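Local coordinates for putative protein-disulfide isomerase (Pseudomonas syringae pv. tomato, PDB 3GN3) that is of unknown function but, as a putative protein-disulfide isomerase of the DsbA family, probably acts on the disulfide bonds of other proteins, at residues 20-25 with 30-35. Numbering follows the deposited sequence.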
loop_
_atom_site.group_PDB
_atom_site.type_symbol
_atom_site.label_atom_id
_atom_site.label_comp_id
_atom_site.label_asym_id
_atom_site.label_seq_id
_atom_site.Cartn_x
_atom_site.Cartn_y
_atom_site.Cartn_z
ATOM N N VAL A 20 1.211 -16.427 4.849
ATOM C CA VAL A 20 1.888 -16.703 3.592
ATOM C C VAL A 20 0.913 -16.546 2.435
ATOM O O VAL A 20 -0.158 -17.182 2.425
ATOM C CB VAL A 20 2.457 -18.144 3.543
ATOM C CG1 VAL A 20 3.410 -18.280 2.376
ATOM C CG2 VAL A 20 3.163 -18.498 4.837
ATOM N N PHE A 21 1.300 -15.717 1.464
ATOM C CA PHE A 21 0.485 -15.420 0.299
ATOM C C PHE A 21 0.913 -16.338 -0.806
ATOM O O PHE A 21 2.072 -16.336 -1.211
ATOM C CB PHE A 21 0.629 -13.940 -0.117
ATOM C CG PHE A 21 -0.040 -12.984 0.825
ATOM C CD1 PHE A 21 -1.341 -12.535 0.569
ATOM C CD2 PHE A 21 0.601 -12.568 2.001
ATOM C CE1 PHE A 21 -1.996 -11.655 1.460
ATOM C CE2 PHE A 21 -0.036 -11.687 2.907
ATOM C CZ PHE A 21 -1.340 -11.228 2.628
ATOM N N LEU A 22 -0.025 -17.131 -1.300
ATOM C CA LEU A 22 0.308 -18.162 -2.265
ATOM C C LEU A 22 -0.554 -18.062 -3.519
ATOM O O LEU A 22 -1.769 -17.859 -3.436
ATOM C CB LEU A 22 0.182 -19.559 -1.635
ATOM C CG LEU A 22 1.028 -19.930 -0.403
ATOM C CD1 LEU A 22 0.453 -21.197 0.283
ATOM C CD2 LEU A 22 2.525 -20.118 -0.748
ATOM N N GLU A 23 0.092 -18.165 -4.672
ATOM C CA GLU A 23 -0.605 -18.396 -5.928
ATOM C C GLU A 23 -0.563 -19.913 -6.161
ATOM O O GLU A 23 0.526 -20.486 -6.298
ATOM C CB GLU A 23 0.054 -17.599 -7.083
ATOM C CG GLU A 23 -0.145 -18.151 -8.508
ATOM C CD GLU A 23 -1.613 -18.254 -8.943
ATOM O OE1 GLU A 23 -2.342 -17.226 -8.899
ATOM O OE2 GLU A 23 -2.024 -19.377 -9.341
ATOM N N PRO A 24 -1.735 -20.567 -6.200
ATOM C CA PRO A 24 -1.812 -22.051 -6.235
ATOM C C PRO A 24 -1.070 -22.735 -7.385
ATOM O O PRO A 24 -0.703 -23.913 -7.253
ATOM C CB PRO A 24 -3.317 -22.339 -6.352
ATOM C CG PRO A 24 -3.999 -21.029 -5.990
ATOM C CD PRO A 24 -3.057 -19.938 -6.364
ATOM N N THR A 25 -0.848 -22.025 -8.489
ATOM C CA THR A 25 -0.135 -22.611 -9.630
ATOM C C THR A 25 1.248 -22.003 -9.856
ATOM O O THR A 25 1.809 -22.114 -10.954
ATOM C CB THR A 25 -0.943 -22.510 -10.960
ATOM O OG1 THR A 25 -1.196 -21.133 -11.277
ATOM C CG2 THR A 25 -2.250 -23.252 -10.861
ATOM N N VAL A 30 4.228 -23.259 -4.616
ATOM C CA VAL A 30 4.167 -24.715 -4.406
ATOM C C VAL A 30 5.294 -25.208 -3.475
ATOM O O VAL A 30 5.042 -25.894 -2.477
ATOM C CB VAL A 30 4.200 -25.467 -5.779
ATOM C CG1 VAL A 30 4.466 -26.961 -5.594
ATOM C CG2 VAL A 30 2.903 -25.223 -6.555
ATOM N N LYS A 31 6.526 -24.823 -3.799
ATOM C CA LYS A 31 7.684 -25.094 -2.967
ATOM C C LYS A 31 7.437 -24.657 -1.501
ATOM O O LYS A 31 7.607 -25.455 -0.571
ATOM C CB LYS A 31 8.890 -24.401 -3.584
ATOM C CG LYS A 31 10.231 -24.887 -3.134
ATOM C CD LYS A 31 11.159 -24.902 -4.356
ATOM C CE LYS A 31 12.573 -24.452 -4.025
ATOM N NZ LYS A 31 12.627 -22.944 -3.848
ATOM N N ALA A 32 7.006 -23.413 -1.286
ATOM C CA ALA A 32 6.713 -22.955 0.080
ATOM C C ALA A 32 5.528 -23.712 0.688
ATOM O O ALA A 32 5.512 -24.004 1.895
ATOM C CB ALA A 32 6.470 -21.432 0.118
ATOM N N PHE A 33 4.548 -24.039 -0.154
ATOM C CA PHE A 33 3.342 -24.717 0.307
ATOM C C PHE A 33 3.691 -26.065 0.942
ATOM O O PHE A 33 3.301 -26.353 2.075
ATOM C CB PHE A 33 2.349 -24.900 -0.852
ATOM C CG PHE A 33 1.168 -25.760 -0.506
ATOM C CD1 PHE A 33 0.170 -25.283 0.336
ATOM C CD2 PHE A 33 1.074 -27.064 -1.003
ATOM C CE1 PHE A 33 -0.927 -26.079 0.661
ATOM C CE2 PHE A 33 -0.031 -27.875 -0.687
ATOM C CZ PHE A 33 -1.030 -27.385 0.148
ATOM N N PHE A 34 4.438 -26.875 0.199
ATOM C CA PHE A 34 4.947 -28.145 0.705
ATOM C C PHE A 34 5.918 -28.060 1.906
ATOM O O PHE A 34 6.372 -29.090 2.385
ATOM C CB PHE A 34 5.557 -28.984 -0.430
ATOM C CG PHE A 34 4.530 -29.582 -1.366
ATOM C CD1 PHE A 34 3.510 -30.412 -0.879
ATOM C CD2 PHE A 34 4.586 -29.334 -2.732
ATOM C CE1 PHE A 34 2.548 -30.970 -1.743
ATOM C CE2 PHE A 34 3.629 -29.891 -3.603
ATOM C CZ PHE A 34 2.611 -30.712 -3.100
ATOM N N LYS A 35 6.209 -26.862 2.416
ATOM C CA LYS A 35 7.042 -26.738 3.611
ATOM C C LYS A 35 6.234 -26.325 4.831
ATOM O O LYS A 35 6.771 -26.251 5.943
ATOM C CB LYS A 35 8.186 -25.745 3.388
ATOM C CG LYS A 35 9.273 -26.231 2.427
ATOM C CD LYS A 35 10.516 -25.332 2.499
ATOM C CE LYS A 35 11.383 -25.520 1.276
ATOM N NZ LYS A 35 12.507 -24.550 1.224
#
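Leu22, the last residue of the central strand 16-22, spreads its two methyls against the helix that follows in the chain, and this apolar packing carries most of the contact. Leu22 CD1 lies 4.1 Å from Phe33 CD1, close to the ring plane, so the leucine meets the aromatic group at its edge; the two side chains cross at about a right angle. The other branch, Leu22 CD2, comes 4.2 Å from Ala32 CB. The CB bond of Leu22 heads for the helix, and chi1 of -59°, with CG anti to the carbonyl carbon, sets the fork whose methyls divide between these two successive residues. Nearer the turn a methyl meets a backbone carbonyl: Val30 CG2 lies 3.9 Å from Pro24 O, a van der Waals contact. The alpha carbons of Pro24 and Val30 are 6.8 Å apart; the CB of Pro24 is directed away from the helix, and its carbonyl oxygen is what meets the valine.

No hydrogen bond joins 20-25 to 30-35; the polar bonds lie within the loop after the strand and probably steady it. Glu23 OE2 accepts twice from Thr25: OG1 is 2.7 Å away and above the carboxylate plane, while N, at 3.0 Å, arrives on the anti side with an N-H...O angle of 159°. The two donors come from opposite faces of that plane. Glu23 OE1 is also held, by Ser63 OG and Gln57 N, which should restrict rotation of the carboxylate.

The connection is consistent with the strand-to-helix step of the thioredoxin-like core of the DsbA family, where the redox motif usually lies at the start of this helix. Strand 16-22 runs between 48-54 and 157-160; helix 27-33 covers Leu22, Phe33 reaches helix 79-92, Ala32 touches Trp177 of helix 174-181, and Pro24 packs on helix 63-73.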